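Local coordinates for protein methylmalonyl-CoA carboxyltransferase 12S subunit (Propionibacterium freudenreichii, PDB 1ON3) that transfers the carboxyl group of methylmalonyl-CoA to the biotin of the 1.3S subunit, as the hexameric core of the transcarboxylase multienzyme complex, at residues R33-E36 against K37-Q41; G42-T45 against A46-L50; S101-F104 against T105-G108. One frame throughout, in Å; residues are numbered along the deposited sequence. Where two conformers were deposited one is given.

Interaction 1. Residues R33-E36 against K37-Q41; sequences RRVE and KQHSQ. With MCA (methylmalonyl-coenzyme A), chain T.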
loop_
_atom_site.group_PDB
_atom_site.type_symbol
_atom_site.label_atom_id
_atom_site.label_comp_id
_atom_site.label_asym_id
_atom_site.label_seq_id
_atom_site.Cartn_x
_atom_site.Cartn_y
_atom_site.Cartn_z
ATOM N N ARG E 33 -48.801 -22.262 22.027
ATOM C CA ARG E 33 -49.345 -23.200 21.055
ATOM C C ARG E 33 -48.470 -23.431 19.832
ATOM O O ARG E 33 -48.230 -24.576 19.444
ATOM C CB ARG E 33 -50.736 -22.748 20.606
ATOM C CG ARG E 33 -51.399 -23.690 19.602
ATOM C CD ARG E 33 -51.676 -25.075 20.195
ATOM N NE ARG E 33 -52.745 -25.065 21.196
ATOM C CZ ARG E 33 -52.592 -24.748 22.480
ATOM N NH1 ARG E 33 -51.404 -24.410 22.960
ATOM N NH2 ARG E 33 -53.641 -24.763 23.288
ATOM N N ARG E 34 -48.004 -22.356 19.208
ATOM C CA ARG E 34 -47.174 -22.510 18.015
ATOM C C ARG E 34 -45.823 -23.103 18.382
ATOM O O ARG E 34 -45.185 -23.770 17.562
ATOM C CB ARG E 34 -46.994 -21.167 17.313
ATOM C CG ARG E 34 -48.258 -20.676 16.637
ATOM C CD ARG E 34 -48.049 -19.336 15.967
ATOM N NE ARG E 34 -49.271 -18.864 15.325
ATOM C CZ ARG E 34 -49.799 -19.398 14.229
ATOM N NH1 ARG E 34 -49.212 -20.428 13.634
ATOM N NH2 ARG E 34 -50.929 -18.909 13.737
ATOM N N VAL E 35 -45.403 -22.869 19.621
ATOM C CA VAL E 35 -44.159 -23.432 20.134
ATOM C C VAL E 35 -44.365 -24.941 20.285
ATOM O O VAL E 35 -43.497 -25.731 19.930
ATOM C CB VAL E 35 -43.793 -22.824 21.505
ATOM C CG1 VAL E 35 -42.747 -23.679 22.206
ATOM C CG2 VAL E 35 -43.269 -21.411 21.311
ATOM N N GLU E 36 -45.523 -25.348 20.805
ATOM C CA GLU E 36 -45.796 -26.770 20.959
ATOM C C GLU E 36 -45.837 -27.443 19.604
ATOM O O GLU E 36 -45.355 -28.566 19.451
ATOM C CB GLU E 36 -47.122 -27.008 21.687
ATOM C CG GLU E 36 -47.072 -26.664 23.149
ATOM C CD GLU E 36 -48.407 -26.840 23.842
ATOM O OE1 GLU E 36 -48.483 -26.517 25.047
ATOM O OE2 GLU E 36 -49.371 -27.304 23.184
ATOM N N LYS E 37 -46.405 -26.772 18.608
ATOM C CA LYS E 37 -46.460 -27.381 17.286
ATOM C C LYS E 37 -45.043 -27.567 16.739
ATOM O O LYS E 37 -44.725 -28.605 16.141
ATOM C CB LYS E 37 -47.279 -26.528 16.319
ATOM C CG LYS E 37 -47.346 -27.112 14.914
ATOM C CD LYS E 37 -48.329 -26.343 14.041
ATOM C CE LYS E 37 -48.534 -27.025 12.694
ATOM N NZ LYS E 37 -49.581 -26.337 11.871
ATOM N N GLN E 38 -44.197 -26.556 16.939
ATOM C CA GLN E 38 -42.814 -26.624 16.473
ATOM C C GLN E 38 -42.184 -27.856 17.122
ATOM O O GLN E 38 -41.613 -28.714 16.439
ATOM C CB GLN E 38 -42.051 -25.346 16.867
ATOM C CG GLN E 38 -40.562 -25.348 16.474
ATOM C CD GLN E 38 -40.288 -24.829 15.065
ATOM O OE1 GLN E 38 -41.181 -24.777 14.203
ATOM N NE2 GLN E 38 -39.033 -24.451 14.820
ATOM N N HIS E 39 -42.314 -27.958 18.441
ATOM C CA HIS E 39 -41.766 -29.092 19.161
ATOM C C HIS E 39 -42.339 -30.433 18.712
ATOM O O HIS E 39 -41.616 -31.429 18.628
ATOM C CB HIS E 39 -41.990 -28.909 20.655
ATOM C CG HIS E 39 -41.032 -27.952 21.282
ATOM N ND1 HIS E 39 -41.286 -27.319 22.479
ATOM C CD2 HIS E 39 -39.803 -27.541 20.890
ATOM C CE1 HIS E 39 -40.254 -26.558 22.798
ATOM N NE2 HIS E 39 -39.341 -26.674 21.851
ATOM N N SER E 40 -43.630 -30.463 18.416
ATOM C CA SER E 40 -44.260 -31.703 17.985
ATOM C C SER E 40 -43.678 -32.159 16.651
ATOM O O SER E 40 -43.663 -33.353 16.364
ATOM C CB SER E 40 -45.774 -31.520 17.850
ATOM O OG SER E 40 -46.091 -30.807 16.669
ATOM N N GLN E 41 -43.195 -31.211 15.845
ATOM C CA GLN E 41 -42.618 -31.533 14.542
ATOM C C GLN E 41 -41.156 -31.939 14.656
ATOM O O GLN E 41 -40.469 -32.107 13.646
ATOM C CB GLN E 41 -42.744 -30.341 13.588
ATOM C CG GLN E 41 -44.172 -29.909 13.343
ATOM C CD GLN E 41 -44.276 -28.700 12.427
ATOM O OE1 GLN E 41 -43.487 -27.764 12.523
ATOM N NE2 GLN E 41 -45.270 -28.708 11.550
HETATM C C8 MCA T . -45.710 -18.689 5.467
HETATM N N9 MCA T . -46.545 -17.748 6.079
HETATM C C4 MCA T . -46.286 -16.567 5.403
HETATM C C5 MCA T . -45.308 -16.893 4.434
HETATM N N7 MCA T . -44.965 -18.231 4.493
HETATM N N3 MCA T . -46.850 -15.309 5.614
HETATM C C2 MCA T . -46.349 -14.359 4.750
HETATM N N1 MCA T . -45.401 -14.558 3.773
HETATM C C6 MCA T . -44.851 -15.824 3.585
HETATM N N6 MCA T . -43.929 -15.970 2.627
HETATM C "C1'" MCA T . -47.435 -17.849 7.105
HETATM C "C2'" MCA T . -48.635 -18.684 6.647
HETATM O "O2'" MCA T . -49.586 -17.892 5.993
HETATM C "C3'" MCA T . -49.070 -19.317 7.945
HETATM O "O3'" MCA T . -49.977 -18.454 8.609
HETATM C "C4'" MCA T . -47.783 -19.539 8.761
HETATM O "O4'" MCA T . -46.832 -18.563 8.186
HETATM C "C5'" MCA T . -47.060 -20.940 8.639
HETATM O "O5'" MCA T . -47.691 -21.606 7.856
HETATM P P1 MCA T . -48.354 -22.764 7.475
HETATM O O11 MCA T . -48.943 -22.709 6.241
HETATM O O12 MCA T . -49.138 -22.758 8.557
HETATM O O6 MCA T . -47.388 -24.077 7.311
HETATM P P2 MCA T . -46.653 -25.149 7.019
HETATM O O21 MCA T . -47.855 -25.765 6.710
HETATM O O22 MCA T . -45.656 -25.609 7.900
HETATM O O7 MCA T . -45.994 -24.767 5.609
HETATM C CPB MCA T . -45.273 -23.823 5.426
HETATM C CPA MCA T . -44.659 -23.370 4.113
HETATM C CP7 MCA T . -45.915 -22.610 3.627
HETATM C CP9 MCA T . -44.079 -24.535 3.275
HETATM C CP8 MCA T . -43.490 -22.413 4.455
HETATM O OP3 MCA T . -46.280 -21.697 4.385
HETATM C CP6 MCA T . -45.934 -21.931 2.380
HETATM O OP2 MCA T . -45.630 -22.606 1.329
HETATM N NP2 MCA T . -46.256 -20.490 2.328
HETATM C CP5 MCA T . -45.610 -19.791 1.268
HETATM C CP4 MCA T . -44.444 -19.749 0.442
HETATM C CP3 MCA T . -44.078 -18.687 -0.480
HETATM O OP1 MCA T . -45.155 -18.504 -1.286
HETATM N NP1 MCA T . -42.903 -17.845 -0.732
HETATM C CP2 MCA T . -43.137 -16.922 -1.808
HETATM C CP1 MCA T . -41.975 -16.025 -1.851
HETATM P P3 MCA T . -50.990 -18.417 9.907
HETATM O O31 MCA T . -51.847 -19.429 9.209
HETATM O O32 MCA T . -51.627 -17.059 9.949
HETATM O O33 MCA T . -50.519 -18.946 11.238
HETATM S S MCA T . -41.981 -14.937 -2.930
HETATM C CS1 MCA T . -40.533 -14.634 -2.230
HETATM O OS1 MCA T . -39.882 -15.135 -1.270
HETATM C CS2 MCA T . -39.553 -14.572 -3.233
HETATM C CS3 MCA T . -38.873 -13.441 -3.339
HETATM C CS4 MCA T . -38.923 -15.547 -4.271
HETATM O OS4 MCA T . -38.405 -15.142 -5.314
HETATM O OS5 MCA T . -38.990 -16.731 -3.972
#

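Interaction 2. Residues G42-T45 against A46-L50; sequences GKQT and ARERL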
loop_
_atom_site.group_PDB
_atom_site.type_symbol
_atom_site.label_atom_id
_atom_site.label_comp_id
_atom_site.label_asym_id
_atom_site.label_seq_id
_atom_site.Cartn_x
_atom_site.Cartn_y
_atom_site.Cartn_z
ATOM N N GLY E 42 -40.694 -32.104 15.889
ATOM C CA GLY E 42 -39.319 -32.501 16.137
ATOM C C GLY E 42 -38.278 -31.412 15.923
ATOM O O GLY E 42 -37.116 -31.720 15.648
ATOM N N LYS E 43 -38.688 -30.151 16.065
ATOM C CA LYS E 43 -37.799 -29.000 15.875
ATOM C C LYS E 43 -37.708 -28.164 17.141
ATOM O O LYS E 43 -38.681 -28.043 17.883
ATOM C CB LYS E 43 -38.331 -28.073 14.776
ATOM C CG LYS E 43 -38.702 -28.739 13.476
ATOM C CD LYS E 43 -39.510 -27.780 12.620
ATOM C CE LYS E 43 -40.156 -28.506 11.453
ATOM N NZ LYS E 43 -41.142 -27.637 10.755
ATOM N N GLN E 44 -36.537 -27.579 17.376
ATOM C CA GLN E 44 -36.340 -26.703 18.523
ATOM C C GLN E 44 -36.822 -25.311 18.087
ATOM O O GLN E 44 -37.023 -25.072 16.905
ATOM C CB GLN E 44 -34.850 -26.641 18.890
ATOM C CG GLN E 44 -34.264 -27.977 19.351
ATOM C CD GLN E 44 -32.758 -27.927 19.559
ATOM O OE1 GLN E 44 -32.138 -28.938 19.884
ATOM N NE2 GLN E 44 -32.165 -26.752 19.374
ATOM N N THR E 45 -37.013 -24.398 19.036
ATOM C CA THR E 45 -37.434 -23.033 18.696
ATOM C C THR E 45 -36.186 -22.238 18.334
ATOM O O THR E 45 -35.071 -22.698 18.542
ATOM C CB THR E 45 -38.058 -22.317 19.889
ATOM O OG1 THR E 45 -37.065 -22.183 20.916
ATOM C CG2 THR E 45 -39.234 -23.103 20.432
ATOM N N ALA E 46 -36.378 -21.039 17.807
ATOM C CA ALA E 46 -35.257 -20.175 17.454
ATOM C C ALA E 46 -34.334 -19.909 18.647
ATOM O O ALA E 46 -33.115 -19.923 18.507
ATOM C CB ALA E 46 -35.780 -18.866 16.922
ATOM N N ARG E 47 -34.907 -19.665 19.825
ATOM C CA ARG E 47 -34.077 -19.371 20.981
ATOM C C ARG E 47 -33.401 -20.591 21.586
ATOM O O ARG E 47 -32.300 -20.480 22.118
ATOM C CB ARG E 47 -34.891 -18.589 22.018
ATOM C CG ARG E 47 -35.212 -17.184 21.494
ATOM C CD ARG E 47 -36.205 -16.398 22.337
ATOM N NE ARG E 47 -36.475 -15.107 21.702
ATOM C CZ ARG E 47 -35.686 -14.040 21.799
ATOM N NH1 ARG E 47 -34.565 -14.083 22.523
ATOM N NH2 ARG E 47 -36.005 -12.934 21.158
ATOM N N GLU E 48 -34.048 -21.750 21.506
ATOM C CA GLU E 48 -33.437 -22.968 22.026
ATOM C C GLU E 48 -32.203 -23.286 21.176
ATOM O O GLU E 48 -31.176 -23.720 21.689
ATOM C CB GLU E 48 -34.430 -24.134 21.963
ATOM C CG GLU E 48 -35.517 -24.055 23.021
ATOM C CD GLU E 48 -36.703 -24.963 22.731
ATOM O OE1 GLU E 48 -37.577 -25.071 23.605
ATOM O OE2 GLU E 48 -36.773 -25.558 21.636
ATOM N N ARG E 49 -32.316 -23.064 19.871
ATOM C CA ARG E 49 -31.207 -23.335 18.953
ATOM C C ARG E 49 -29.980 -22.496 19.297
ATOM O O ARG E 49 -28.864 -23.013 19.364
ATOM C CB ARG E 49 -31.649 -23.073 17.505
ATOM C CG ARG E 49 -32.561 -24.184 16.964
ATOM C CD ARG E 49 -33.318 -23.780 15.685
ATOM N NE ARG E 49 -34.126 -24.892 15.179
ATOM C CZ ARG E 49 -35.068 -24.787 14.243
ATOM N NH1 ARG E 49 -35.338 -23.613 13.683
ATOM N NH2 ARG E 49 -35.757 -25.858 13.878
ATOM N N LEU E 50 -30.183 -21.203 19.530
ATOM C CA LEU E 50 -29.063 -20.348 19.882
ATOM C C LEU E 50 -28.524 -20.747 21.251
ATOM O O LEU E 50 -27.316 -20.777 21.467
ATOM C CB LEU E 50 -29.493 -18.881 19.896
ATOM C CG LEU E 50 -29.690 -18.273 18.511
ATOM C CD1 LEU E 50 -30.305 -16.875 18.637
ATOM C CD2 LEU E 50 -28.338 -18.214 17.801
HETATM O O HOH W 1 -37.771 -18.935 20.110
#

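Interaction 3. Residues S101-F104 against T105-G108; sequences SQDF and TVMG. With MCA (methylmalonyl-coenzyme A), chain T.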
loop_
_atom_site.group_PDB
_atom_site.type_symbol
_atom_site.label_atom_id
_atom_site.label_comp_id
_atom_site.label_asym_id
_atom_site.label_seq_id
_atom_site.Cartn_x
_atom_site.Cartn_y
_atom_site.Cartn_z
ATOM N N SER E 101 -31.254 -16.346 14.141
ATOM C CA SER E 101 -32.065 -17.551 14.246
ATOM C C SER E 101 -33.508 -17.171 13.952
ATOM O O SER E 101 -34.118 -16.421 14.712
ATOM C CB SER E 101 -31.915 -18.135 15.656
ATOM O OG SER E 101 -32.504 -19.416 15.781
ATOM N N GLN E 102 -34.038 -17.666 12.839
ATOM C CA GLN E 102 -35.412 -17.355 12.447
ATOM C C GLN E 102 -36.421 -18.064 13.325
ATOM O O GLN E 102 -36.237 -19.228 13.705
ATOM C CB GLN E 102 -35.653 -17.724 10.976
ATOM C CG GLN E 102 -35.006 -16.750 10.005
ATOM C CD GLN E 102 -35.272 -17.090 8.550
ATOM O OE1 GLN E 102 -35.097 -18.232 8.134
ATOM N NE2 GLN E 102 -35.676 -16.093 7.764
ATOM N N ASP E 103 -37.501 -17.347 13.628
ATOM C CA ASP E 103 -38.556 -17.860 14.483
ATOM C C ASP E 103 -39.790 -18.170 13.642
ATOM O O ASP E 103 -40.591 -17.280 13.325
ATOM C CB ASP E 103 -38.897 -16.822 15.556
ATOM C CG ASP E 103 -39.864 -17.352 16.588
ATOM O OD1 ASP E 103 -40.380 -18.470 16.402
ATOM O OD2 ASP E 103 -40.110 -16.647 17.587
ATOM N N PHE E 104 -39.929 -19.441 13.279
ATOM C CA PHE E 104 -41.060 -19.889 12.482
ATOM C C PHE E 104 -42.420 -19.671 13.173
ATOM O O PHE E 104 -43.442 -19.583 12.498
ATOM C CB PHE E 104 -40.902 -21.373 12.145
ATOM C CG PHE E 104 -41.932 -21.881 11.179
ATOM C CD1 PHE E 104 -41.833 -21.586 9.822
ATOM C CD2 PHE E 104 -43.037 -22.602 11.634
ATOM C CE1 PHE E 104 -42.809 -21.989 8.929
ATOM C CE2 PHE E 104 -44.028 -23.013 10.745
ATOM C CZ PHE E 104 -43.913 -22.704 9.389
ATOM N N THR E 105 -42.443 -19.598 14.503
ATOM C CA THR E 105 -43.712 -19.390 15.225
ATOM C C THR E 105 -44.272 -17.986 15.017
ATOM O O THR E 105 -45.401 -17.688 15.416
ATOM C CB THR E 105 -43.567 -19.608 16.756
ATOM O OG1 THR E 105 -42.845 -18.514 17.340
ATOM C CG2 THR E 105 -42.845 -20.918 17.045
ATOM N N VAL E 106 -43.477 -17.121 14.393
ATOM C CA VAL E 106 -43.901 -15.754 14.136
ATOM C C VAL E 106 -44.122 -15.549 12.635
ATOM O O VAL E 106 -43.171 -15.410 11.861
ATOM C CB VAL E 106 -42.856 -14.766 14.687
ATOM C CG1 VAL E 106 -43.176 -13.359 14.244
ATOM C CG2 VAL E 106 -42.832 -14.858 16.216
ATOM N N MET E 107 -45.387 -15.555 12.226
ATOM C CA MET E 107 -45.741 -15.384 10.818
ATOM C C MET E 107 -44.944 -16.333 9.909
ATOM O O MET E 107 -44.424 -15.940 8.860
ATOM C CB MET E 107 -45.527 -13.927 10.394
ATOM C CG MET E 107 -46.560 -12.938 10.957
ATOM S SD MET E 107 -46.474 -11.267 10.201
ATOM C CE MET E 107 -47.249 -11.522 8.581
ATOM N N GLY E 108 -44.863 -17.596 10.316
ATOM C CA GLY E 108 -44.136 -18.580 9.531
ATOM C C GLY E 108 -42.680 -18.236 9.278
ATOM O O GLY E 108 -42.090 -18.683 8.288
HETATM C C8 MCA T . -45.710 -18.689 5.467
HETATM N N9 MCA T . -46.545 -17.748 6.079
HETATM C C4 MCA T . -46.286 -16.567 5.403
HETATM C C5 MCA T . -45.308 -16.893 4.434
HETATM N N7 MCA T . -44.965 -18.231 4.493
HETATM N N3 MCA T . -46.850 -15.309 5.614
HETATM C C2 MCA T . -46.349 -14.359 4.750
HETATM N N1 MCA T . -45.401 -14.558 3.773
HETATM C C6 MCA T . -44.851 -15.824 3.585
HETATM N N6 MCA T . -43.929 -15.970 2.627
HETATM C "C1'" MCA T . -47.435 -17.849 7.105
HETATM C "C2'" MCA T . -48.635 -18.684 6.647
HETATM O "O2'" MCA T . -49.586 -17.892 5.993
HETATM C "C3'" MCA T . -49.070 -19.317 7.945
HETATM O "O3'" MCA T . -49.977 -18.454 8.609
HETATM C "C4'" MCA T . -47.783 -19.539 8.761
HETATM O "O4'" MCA T . -46.832 -18.563 8.186
HETATM C "C5'" MCA T . -47.060 -20.940 8.639
HETATM O "O5'" MCA T . -47.691 -21.606 7.856
HETATM P P1 MCA T . -48.354 -22.764 7.475
HETATM O O11 MCA T . -48.943 -22.709 6.241
HETATM O O12 MCA T . -49.138 -22.758 8.557
HETATM O O6 MCA T . -47.388 -24.077 7.311
HETATM P P2 MCA T . -46.653 -25.149 7.019
HETATM O O21 MCA T . -47.855 -25.765 6.710
HETATM O O22 MCA T . -45.656 -25.609 7.900
HETATM O O7 MCA T . -45.994 -24.767 5.609
HETATM C CPB MCA T . -45.273 -23.823 5.426
HETATM C CPA MCA T . -44.659 -23.370 4.113
HETATM C CP7 MCA T . -45.915 -22.610 3.627
HETATM C CP9 MCA T . -44.079 -24.535 3.275
HETATM C CP8 MCA T . -43.490 -22.413 4.455
HETATM O OP3 MCA T . -46.280 -21.697 4.385
HETATM C CP6 MCA T . -45.934 -21.931 2.380
HETATM O OP2 MCA T . -45.630 -22.606 1.329
HETATM N NP2 MCA T . -46.256 -20.490 2.328
HETATM C CP5 MCA T . -45.610 -19.791 1.268
HETATM C CP4 MCA T . -44.444 -19.749 0.442
HETATM C CP3 MCA T . -44.078 -18.687 -0.480
HETATM O OP1 MCA T . -45.155 -18.504 -1.286
HETATM N NP1 MCA T . -42.903 -17.845 -0.732
HETATM C CP2 MCA T . -43.137 -16.922 -1.808
HETATM C CP1 MCA T . -41.975 -16.025 -1.851
HETATM P P3 MCA T . -50.990 -18.417 9.907
HETATM O O31 MCA T . -51.847 -19.429 9.209
HETATM O O32 MCA T . -51.627 -17.059 9.949
HETATM O O33 MCA T . -50.519 -18.946 11.238
HETATM S S MCA T . -41.981 -14.937 -2.930
HETATM C CS1 MCA T . -40.533 -14.634 -2.230
HETATM O OS1 MCA T . -39.882 -15.135 -1.270
HETATM C CS2 MCA T . -39.553 -14.572 -3.233
HETATM C CS3 MCA T . -38.873 -13.441 -3.339
HETATM C CS4 MCA T . -38.923 -15.547 -4.271
HETATM O OS4 MCA T . -38.405 -15.142 -5.314
HETATM O OS5 MCA T . -38.990 -16.731 -3.972
#

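Interaction 1. Residues R33-E36 against K37-Q41
The H39 imidazole lies alongside V35 one helical turn earlier, the two side chains pointing the same way, with V35 CG1 3.9 Å from H39 CE1. V35 O also comes up to this ring obliquely, its nearest ring atom being H39 CG. The methyl gets there because V35 CG1 stands opposite the backbone N (chi1 164°). At its far end H39 NE2 hydrogen-bonds E48 of the next helix, which fixes the rotation of the imidazole. The second flat group is the R34 guanidinium. Its chain runs extended from CG to NE and carries NH2 to 2.5 Å from O33 of the methylmalonyl-CoA 3'-phosphate; the 118° angle at the hydrogen makes this a weak hydrogen bond, and the oxygen meets the group obliquely. R34 was modelled in two conformers, so this short distance and its geometry are doubtful. R33 and E36 pair by charge alone, NH1 to OE2 at 3.5 Å, since the carboxylate oxygen sits well out of the guanidinium plane. The backbone bonds K37 to R33, Q38 to R34, H39 to V35 (172°, nearly straight) and S40 to E36. S40 OG reaches back to K37 O at 2.6 Å, and that carbonyl also accepts from Q41 N. Q38 NE2 leaves the helix for D138 and Q44 O. These i to i+4 bonds mark the last turns of a surface alpha-helix whose R34 reaches into the coenzyme A pocket.

Interaction 2. Residues G42-T45 against A46-L50
T45 and E48 hold each other by two reciprocal bonds, and the tight half of this contact is built round them. E48 N donates to T45 OG1 at 3.1 Å, while T45 N donates to E48 OE2 at 2.9 Å with a fairly straight angle of 164°, from above the carboxylate plane; H39 NE2 also bonds this OE2. T45 OG1 can face the first turn because it sits between its own N and carbonyl carbon (chi1 63°), and E48 CG closes against it at 3.2 Å. Together these bonds form a capping box, with T45 as N-cap of helix 46-53; R49 N to T45 O begins the regular helical pattern. Just before it, G42, with positive phi, is the C-prime residue of the Schellman motif that ends the preceding helix. R49 turns back along the loop: one face of its guanidinium lies under Q44 O, which is 3.2 Å from the plane and offset toward the rim, and K43 CB comes within 3.5 Å of NH2. Salt bridges to D241 and D138 hold that group, probably balancing much of its buried charge. Q44 NE2 rests over the R49 chain, 3.5 Å from CG. Looser is the side where R47 leads toward E61, its CB no nearer than 4.3 Å to T45 OG1. Here a water accepts from R47 N at 3.0 Å and makes only a weak bond with T45 OG1.

Interaction 3. Residues S101-F104 against T105-G108
D103 to V106 form a type I beta turn, closed by V106 N donating to D103 O at 3.1 Å. The D103 carboxylate reinforces the bend from within the same four residues: OD1 accepts from T105 OG1 at 2.6 Å and from T105 N at 3.0 Å. Both donors arrive from the same face of the carboxylate, the hydroxyl on the syn side and the amide from farther above the plane, so two bonds grip one oxygen. With CG opposite its backbone N (chi1 -173°), D103 swings its carboxylate forward over the turn; OD2 is left against V106 CG2 at 3.5 Å, where the two side chains cross at about a right angle. T105 OG1 also accepts from G30 N, tying the turn to the chain ahead of helix 32-40. On the other flank the F104 ring covers the returning backbone. G108 CA lies over one face in a CH-pi contact, 4.0 Å from the ring centroid and 23° off its normal, and the same carbon approaches F104 O in a CA-H...O contact at 3.2 Å. The ring's outer end meets the ligand: F104 CZ is 3.7 Å from methylmalonyl-CoA C5'. G108 CA comes to 3.0 Å from the ribose O4'; with positive phi and no side chain, G108 lets the backbone come this close to the sugar. A loop after strand 95-102 thus forms part of the coenzyme A pocket, in the crotonase-like fold of the carboxyltransferase family.

Overall arrangement
Interactions 1, 2 and 3 follow one another along the chain in the N-terminal carboxyltransferase half, their centres only 10 to 12 Å apart. Interaction 1 runs along helix 32-40; interaction 2 is the loop 42-45 and the first turns of helix 46-53. Side chains of the first helix bond to that loop and to the second helix. Interaction 3 leaves strand 95-102 of the mixed sheet; A46 O to S101 OG joins that strand to the second helix, and R34 CD packs on T105 O. Interactions 1 and 3 both touch methylmalonyl-CoA, at its 3'-phosphate and ribose respectively, whereas interaction 2 touches both of them, meeting helix 32-40 through polar side chains and strand 95-102 through A46 and L50.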